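Local coordinates for ferritin like protein (Caulobacter vibrioides, PDB 3HL1) that is of unknown function but belongs to the ferritin-like family and probably binds metal within a bundle of helices, at residues A[14-19]-A[68-73]; A[150-155]-A[198-203]; A[163-168]-A[183-188]. All blocks are in the same frame, centred on the assembly; numbering follows the deposited sequence.

Contact 1 of 3, residues A[14-19]-A[68-73]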
# COMPACT_ATOMS: atom_id res chain seq x y z
N HIS A 14 -2.11 -8.70 12.58
CA HIS A 14 -2.48 -8.76 11.16
C HIS A 14 -3.01 -7.42 10.61
O HIS A 14 -2.79 -7.11 9.46
CB HIS A 14 -3.43 -9.89 10.86
CG HIS A 14 -2.78 -11.24 10.82
ND1 HIS A 14 -2.40 -11.93 11.95
CD2 HIS A 14 -2.38 -12.01 9.77
CE1 HIS A 14 -1.83 -13.08 11.61
NE2 HIS A 14 -1.78 -13.14 10.29
N PHE A 15 -3.76 -6.66 11.40
CA PHE A 15 -4.12 -5.32 11.02
C PHE A 15 -2.88 -4.46 10.72
O PHE A 15 -2.81 -3.72 9.69
CB PHE A 15 -4.95 -4.60 12.11
CG PHE A 15 -6.36 -5.11 12.27
CD1 PHE A 15 -7.18 -5.41 11.15
CD2 PHE A 15 -6.90 -5.22 13.50
CE1 PHE A 15 -8.49 -5.83 11.31
CE2 PHE A 15 -8.21 -5.64 13.68
CZ PHE A 15 -9.01 -5.95 12.58
N GLN A 16 -1.93 -4.49 11.64
CA GLN A 16 -0.66 -3.75 11.49
C GLN A 16 0.09 -4.21 10.26
O GLN A 16 0.61 -3.37 9.52
CB GLN A 16 0.25 -3.92 12.70
CG GLN A 16 1.49 -3.01 12.68
CD GLN A 16 1.12 -1.57 12.60
OE1 GLN A 16 0.32 -1.10 13.41
NE2 GLN A 16 1.64 -0.88 11.62
N GLY A 17 0.07 -5.52 10.00
CA GLY A 17 0.72 -6.05 8.83
C GLY A 17 0.10 -5.59 7.53
O GLY A 17 0.83 -5.30 6.57
N ALA A 18 -1.22 -5.54 7.51
CA ALA A 18 -1.96 -5.11 6.33
C ALA A 18 -1.66 -3.66 6.08
O ALA A 18 -1.40 -3.27 4.95
CB ALA A 18 -3.48 -5.39 6.47
N ILE A 19 -1.68 -2.82 7.13
CA ILE A 19 -1.38 -1.41 6.90
C ILE A 19 0.07 -1.21 6.47
O ILE A 19 0.34 -0.37 5.62
CB ILE A 19 -1.85 -0.50 8.07
CG1 ILE A 19 -2.37 0.84 7.46
CG2 ILE A 19 -0.75 -0.33 8.98
CD1 ILE A 19 -3.13 1.68 8.35
N TYR A 68 -12.16 -2.56 15.87
CA TYR A 68 -11.81 -3.68 16.74
C TYR A 68 -10.95 -3.28 17.97
O TYR A 68 -10.55 -4.13 18.75
CB TYR A 68 -11.08 -4.77 15.96
CG TYR A 68 -11.99 -5.61 15.13
CD1 TYR A 68 -12.49 -5.15 13.90
CD2 TYR A 68 -12.37 -6.90 15.54
CE1 TYR A 68 -13.31 -5.95 13.11
CE2 TYR A 68 -13.22 -7.69 14.76
CZ TYR A 68 -13.67 -7.20 13.54
OH TYR A 68 -14.53 -7.97 12.77
N GLY A 69 -10.64 -2.00 18.10
CA GLY A 69 -9.93 -1.43 19.22
C GLY A 69 -8.43 -1.20 19.07
O GLY A 69 -7.74 -0.91 20.05
N TYR A 70 -7.90 -1.36 17.86
CA TYR A 70 -6.49 -1.17 17.59
C TYR A 70 -6.22 0.03 16.68
O TYR A 70 -6.63 0.05 15.55
CB TYR A 70 -5.91 -2.42 16.92
CG TYR A 70 -4.44 -2.38 16.60
CD1 TYR A 70 -3.48 -2.58 17.59
CD2 TYR A 70 -4.01 -2.14 15.31
CE1 TYR A 70 -2.12 -2.55 17.31
CE2 TYR A 70 -2.65 -2.12 15.00
CZ TYR A 70 -1.71 -2.30 16.00
OH TYR A 70 -0.35 -2.24 15.73
N SER A 71 -5.46 0.99 17.16
CA SER A 71 -4.99 2.10 16.31
C SER A 71 -3.63 1.71 15.71
O SER A 71 -2.67 1.52 16.43
CB SER A 71 -4.84 3.39 17.13
OG SER A 71 -6.05 3.85 17.66
N PRO A 72 -3.56 1.55 14.39
CA PRO A 72 -2.24 1.23 13.81
C PRO A 72 -1.24 2.40 13.87
O PRO A 72 -1.61 3.59 13.94
CB PRO A 72 -2.54 0.92 12.35
CG PRO A 72 -4.02 0.87 12.21
CD PRO A 72 -4.61 1.62 13.35
N THR A 73 0.02 2.06 13.76
CA THR A 73 1.06 3.08 13.74
C THR A 73 1.90 2.87 12.51
O THR A 73 2.12 1.75 12.08
CB THR A 73 1.97 2.95 14.98
OG1 THR A 73 2.42 1.60 15.02
CG2 THR A 73 1.22 3.15 16.17

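Contact 2 of 3, residues A[150-155]-A[198-203]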
# COMPACT_ATOMS: atom_id res chain seq x y z
N ALA A 150 -7.52 -14.37 5.19
CA ALA A 150 -7.18 -14.71 6.59
C ALA A 150 -7.74 -13.65 7.52
O ALA A 150 -8.36 -13.94 8.55
CB ALA A 150 -5.68 -14.82 6.75
N LEU A 151 -7.52 -12.38 7.19
CA LEU A 151 -8.04 -11.31 8.03
C LEU A 151 -9.57 -11.39 8.26
O LEU A 151 -10.05 -11.27 9.36
CB LEU A 151 -7.66 -9.97 7.43
CG LEU A 151 -7.74 -8.81 8.42
CD1 LEU A 151 -6.56 -8.83 9.40
CD2 LEU A 151 -7.82 -7.46 7.65
N ARG A 152 -10.34 -11.66 7.21
CA ARG A 152 -11.80 -11.88 7.37
C ARG A 152 -12.18 -12.98 8.40
O ARG A 152 -13.14 -12.85 9.14
CB ARG A 152 -12.45 -12.29 6.04
CG ARG A 152 -12.48 -11.22 5.01
CD ARG A 152 -13.24 -11.77 3.78
NE ARG A 152 -13.27 -10.78 2.71
CZ ARG A 152 -12.47 -10.80 1.65
NH1 ARG A 152 -11.53 -11.72 1.50
NH2 ARG A 152 -12.59 -9.85 0.73
N VAL A 153 -11.38 -14.03 8.48
CA VAL A 153 -11.62 -15.10 9.46
C VAL A 153 -11.42 -14.62 10.89
O VAL A 153 -12.31 -14.83 11.74
CB VAL A 153 -10.76 -16.38 9.15
CG1 VAL A 153 -10.88 -17.46 10.25
CG2 VAL A 153 -11.19 -16.95 7.81
N GLY A 154 -10.30 -13.95 11.16
CA GLY A 154 -10.10 -13.37 12.49
C GLY A 154 -11.17 -12.37 12.85
O GLY A 154 -11.67 -12.37 13.97
N MSE A 155 -11.49 -11.50 11.89
CA MSE A 155 -12.50 -10.46 12.05
C MSE A 155 -13.87 -11.04 12.42
O MSE A 155 -14.58 -10.52 13.27
CB MSE A 155 -12.61 -9.66 10.75
CG MSE A 155 -11.50 -8.65 10.56
SE MSE A 155 -11.53 -7.91 8.74
CE MSE A 155 -13.25 -7.02 8.74
N LEU A 198 -15.70 -2.88 3.70
CA LEU A 198 -14.43 -2.15 3.52
C LEU A 198 -13.33 -3.08 3.02
O LEU A 198 -12.58 -2.69 2.12
CB LEU A 198 -14.01 -1.40 4.78
CG LEU A 198 -15.00 -0.44 5.43
CD1 LEU A 198 -14.31 0.33 6.53
CD2 LEU A 198 -15.64 0.42 4.43
N VAL A 199 -13.24 -4.31 3.56
CA VAL A 199 -12.27 -5.28 3.01
C VAL A 199 -12.52 -5.57 1.53
O VAL A 199 -11.58 -5.63 0.73
CB VAL A 199 -12.21 -6.59 3.81
CG1 VAL A 199 -11.27 -7.62 3.12
CG2 VAL A 199 -11.75 -6.32 5.23
N ASP A 200 -13.79 -5.74 1.16
CA ASP A 200 -14.19 -6.01 -0.25
C ASP A 200 -13.80 -4.91 -1.21
O ASP A 200 -13.28 -5.20 -2.25
CB ASP A 200 -15.70 -6.31 -0.37
CG ASP A 200 -16.04 -7.73 0.06
OD1 ASP A 200 -15.11 -8.59 0.12
OD2 ASP A 200 -17.21 -7.99 0.36
N ILE A 201 -13.99 -3.66 -0.81
CA ILE A 201 -13.51 -2.53 -1.58
C ILE A 201 -12.01 -2.58 -1.79
O ILE A 201 -11.56 -2.29 -2.87
CB ILE A 201 -13.85 -1.18 -0.90
CG1 ILE A 201 -15.36 -0.92 -0.90
CG2 ILE A 201 -13.11 -0.02 -1.62
CD1 ILE A 201 -15.82 0.06 0.15
N ILE A 202 -11.22 -2.89 -0.74
CA ILE A 202 -9.77 -2.98 -0.83
C ILE A 202 -9.32 -4.05 -1.83
O ILE A 202 -8.47 -3.80 -2.69
CB ILE A 202 -9.12 -3.29 0.56
CG1 ILE A 202 -9.32 -2.13 1.54
CG2 ILE A 202 -7.62 -3.55 0.38
CD1 ILE A 202 -8.94 -2.46 3.00
N VAL A 203 -9.86 -5.26 -1.68
CA VAL A 203 -9.47 -6.39 -2.51
C VAL A 203 -9.96 -6.23 -3.97
O VAL A 203 -9.20 -6.52 -4.89
CB VAL A 203 -9.99 -7.69 -1.94
CG1 VAL A 203 -9.65 -8.86 -2.88
CG2 VAL A 203 -9.34 -7.93 -0.54
O HOH W 1 -15.20 -9.12 2.60

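Contact 3 of 3, residues A[163-168]-A[183-188]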
# COMPACT_ATOMS: atom_id res chain seq x y z
N ARG A 163 -16.77 -2.03 17.92
CA ARG A 163 -17.48 -0.87 18.45
C ARG A 163 -17.63 0.19 17.36
O ARG A 163 -16.67 0.50 16.63
CB ARG A 163 -16.73 -0.30 19.65
CG ARG A 163 -16.86 -1.13 20.89
CD ARG A 163 -15.91 -0.65 21.95
NE ARG A 163 -16.11 -1.20 23.30
CZ ARG A 163 -15.54 -2.30 23.79
NH1 ARG A 163 -14.78 -3.11 23.04
NH2 ARG A 163 -15.78 -2.65 25.04
N GLY A 164 -18.84 0.75 17.23
CA GLY A 164 -19.09 1.73 16.18
C GLY A 164 -18.56 3.09 16.48
O GLY A 164 -18.42 3.47 17.65
N ASN A 165 -18.22 3.83 15.43
CA ASN A 165 -17.75 5.23 15.56
C ASN A 165 -16.50 5.41 16.40
O ASN A 165 -16.31 6.42 17.04
CB ASN A 165 -18.90 6.11 16.09
CG ASN A 165 -20.06 6.14 15.14
OD1 ASN A 165 -19.86 6.34 13.94
ND2 ASN A 165 -21.26 5.93 15.65
N GLN A 166 -15.63 4.41 16.33
CA GLN A 166 -14.48 4.36 17.20
C GLN A 166 -13.24 4.74 16.45
O GLN A 166 -12.70 3.92 15.70
CB GLN A 166 -14.32 2.94 17.78
CG GLN A 166 -13.24 2.88 18.87
CD GLN A 166 -13.37 1.65 19.72
OE1 GLN A 166 -13.80 1.73 20.88
NE2 GLN A 166 -13.01 0.48 19.16
N LYS A 167 -12.78 5.98 16.65
CA LYS A 167 -11.58 6.51 16.04
C LYS A 167 -11.56 6.27 14.53
O LYS A 167 -10.58 5.80 13.95
CB LYS A 167 -10.37 5.94 16.76
CG LYS A 167 -10.36 6.21 18.27
CD LYS A 167 -9.06 5.72 18.89
CE LYS A 167 -8.90 6.14 20.30
NZ LYS A 167 -9.88 5.46 21.11
N GLN A 168 -12.68 6.64 13.89
CA GLN A 168 -12.85 6.47 12.46
C GLN A 168 -12.38 7.73 11.73
O GLN A 168 -12.53 8.84 12.23
CB GLN A 168 -14.29 6.20 12.09
CG GLN A 168 -14.86 4.96 12.68
CD GLN A 168 -14.19 3.74 12.15
OE1 GLN A 168 -14.44 3.33 11.02
NE2 GLN A 168 -13.36 3.13 12.96
N THR A 183 -16.64 3.97 6.80
CA THR A 183 -16.32 3.84 8.20
C THR A 183 -17.22 2.80 8.84
O THR A 183 -18.27 2.43 8.31
CB THR A 183 -16.54 5.16 8.96
OG1 THR A 183 -17.92 5.48 8.90
CG2 THR A 183 -15.77 6.29 8.36
N VAL A 184 -16.84 2.38 10.03
CA VAL A 184 -17.62 1.46 10.81
C VAL A 184 -18.37 2.28 11.86
O VAL A 184 -17.78 2.80 12.82
CB VAL A 184 -16.73 0.36 11.41
CG1 VAL A 184 -17.55 -0.57 12.29
CG2 VAL A 184 -16.00 -0.41 10.25
N THR A 185 -19.68 2.39 11.65
CA THR A 185 -20.54 3.21 12.50
C THR A 185 -21.35 2.38 13.48
O THR A 185 -21.92 2.92 14.41
CB THR A 185 -21.53 4.03 11.67
OG1 THR A 185 -22.34 3.13 10.90
CG2 THR A 185 -20.80 4.97 10.74
N GLU A 186 -21.44 1.07 13.27
CA GLU A 186 -22.22 0.18 14.13
C GLU A 186 -21.34 -0.80 14.92
O GLU A 186 -20.22 -1.11 14.52
CB GLU A 186 -23.20 -0.66 13.32
CG GLU A 186 -24.08 0.08 12.36
CD GLU A 186 -25.08 0.95 13.06
OE1 GLU A 186 -25.63 0.49 14.08
OE2 GLU A 186 -25.33 2.10 12.59
N SER A 187 -21.88 -1.30 16.03
CA SER A 187 -21.15 -2.21 16.88
C SER A 187 -21.49 -3.65 16.59
O SER A 187 -22.44 -3.97 15.85
CB SER A 187 -21.41 -1.92 18.33
OG SER A 187 -21.03 -0.59 18.66
N GLY A 188 -20.68 -4.53 17.16
CA GLY A 188 -20.92 -5.96 17.12
C GLY A 188 -21.08 -6.46 15.71
O GLY A 188 -20.35 -6.03 14.85
O HOH W 2 -15.83 2.02 14.61

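Contact 1 of 3, residues A[14-19]-A[68-73]
Tyr68 meets Phe15 of helix 8-35 just where helix 42-67 gives way to the loop. The Phe15 ring brings its far corner to the start of the tyrosine side chain, with CE2 3.8 Å from Tyr68 CB, and the two planes lie at 54°, an oblique pairing with centroids 5.6 Å apart. The phenol oxygen of Tyr68 points elsewhere, bonding to the carbonyl of Met155. Gly69 then takes positive phi and closes the helix with a Schellman motif, which turns the chain so that residues 70-73 pass slantwise over helix 8-35, nearest at Gln16 and Pro72.

Tyr70 lies across the Gln16 side chain at about a right angle. Its CD2 packs on Phe15 CB at 4.1 Å, and its hydroxyl donates to Gln16 OE1 over 2.7 Å. In this way the loop following the second long helix of a ferritin-like bundle folds back onto the first one. Pro72 offers the carbons of its ring to Ile19, whose CG2 stands 4.0 Å from Pro72 CB, and this buried proline also touches Ser62 and Asn66 of helix 42-67.

At Thr73 the side-chain amide of Gln16 takes both the backbone N and the backbone O. Gln16 leaves its helix with CG opposite the backbone N (chi1 -172°) and bends at chi2, which carries the amide to the loop. OE1 accepts Thr73 N at 3.2 Å on a lone pair, in addition to the Tyr70 hydroxyl. NE2 of Gln16 reaches Thr73 O at 2.7 Å by a more bent bond, tilted from the amide plane, and is also bonded to Asp20.

Contact 2 of 3, residues A[150-155]-A[198-203]
Arg152 and Val199 meet because of the way each side chain leaves its helix. The arginine sets CG beside its own backbone N and then runs extended from CG to NE, carrying the guanidinium across to helix 188-207. Val199, with CG1 anti to the backbone N, turns one methyl to the arginine and the other to selenomethionine Met155.

CG1 of Val199 covers one face of the guanidinium, offset toward its rim, and approaches Arg152 NH2 to 3.5 Å. The same nitrogen forms a salt bridge with Asp200 OD1 at 2.9 Å. That bond is bent, 140° at the hydrogen, and reaches the carboxylate oxygen nearly along its C-O direction, while the guanidinium and carboxylate planes are turned 43° apart. Water 1 lies in the guanidinium plane at its edge, but its very short approaches to NE and Asp200 make it a doubtful bridge. On the other end of the group, NH1 pairs with Asp149, so the guanidinium has carboxylate partners on both helices, which probably balances its charge. Val203 CG2 approaches NH2 as well, 4.0 Å away.

One turn further along helix 144-157, Met155 slides past Val199 in the opposite direction, its SE 3.9 Å from Val199 CG2. Ile64 of helix 42-67 touches both of these side chains and continues the apolar layer inward from the polar pair.

The two short axes run antiparallel at 177° but remain 11.6 Å apart, so long side chains rather than close backbones span the interval. The salt bridge is a feature of this pair; the antiparallel packing of its helices is consistent with a ferritin-like bundle.

Contact 3 of 3, residues A[163-168]-A[183-188]
Gln168 and Val184 are joined by a nearly straight hydrogen bond, Val184 N to Gln168 OE1 at 2.8 Å with 178° at the hydrogen. The donor stands above the plane of the side-chain amide, 45° out of it. The glutamine gets there by bending at chi2 (-65°), which folds its amide back over its own loop. There NE2 donates to Gln166 O at 2.9 Å, with the acceptor in the plane of the amide. A second bond from NE2, to Asn63 O, together with these two, holds the amide group at both ends. The aliphatic part of Gln168 passes slantwise over Thr183, with Gln168 CB 4.0 Å from Thr183 CB.

The carbonyl of Val184 is held as well. Its oxygen accepts Asn165 N at 2.8 Å, in the carbonyl plane on a lone pair, and also a hydrogen from water 2. This water donates in addition to Arg163 O and accepts from Gln166 N, thereby tying these two backbone groups of one segment to Val184 O of the other.

Gly164 lies close against residues 185-187, with its CA 3.5 Å from Thr185 O in a CA-H...O contact. Its N donates to Ser187 OG at 2.9 Å. The side chain of Asn165 crosses Thr185 at a slant, OD1 resting 3.6 Å from Thr185 CG2.

Both segments belong to the irregular connection between helix 144-157 and helix 188-207. Val184 packs on Ala67 at the end of helix 42-67, Arg163 bonds to the same residue through the backbone, and Gln194 of helix 188-207 receives the amides of Thr185 and Glu186.

The three contacts lie close together, and contact 3 is on the same side of the chain's centre as each of the others. Contact 1 closes first along the chain, joining helix 8-35 to the loop after helix 42-67. Contact 2 then pairs helix 144-157 with helix 188-207, and contact 3 is nested in the connection between those two helices. Their centres are 13 Å (1 and 2), 15 Å (1 and 3) and 16 Å (2 and 3) apart. Leu151 packs on His14 and Phe15 between contacts 1 and 2, Lys167 touches Ser71 between 1 and 3, and Leu198 meets Val184 between 2 and 3. Two partly buried contacts, one helix-to-loop and one helix-to-helix, thus adjoin a surface contact between loops.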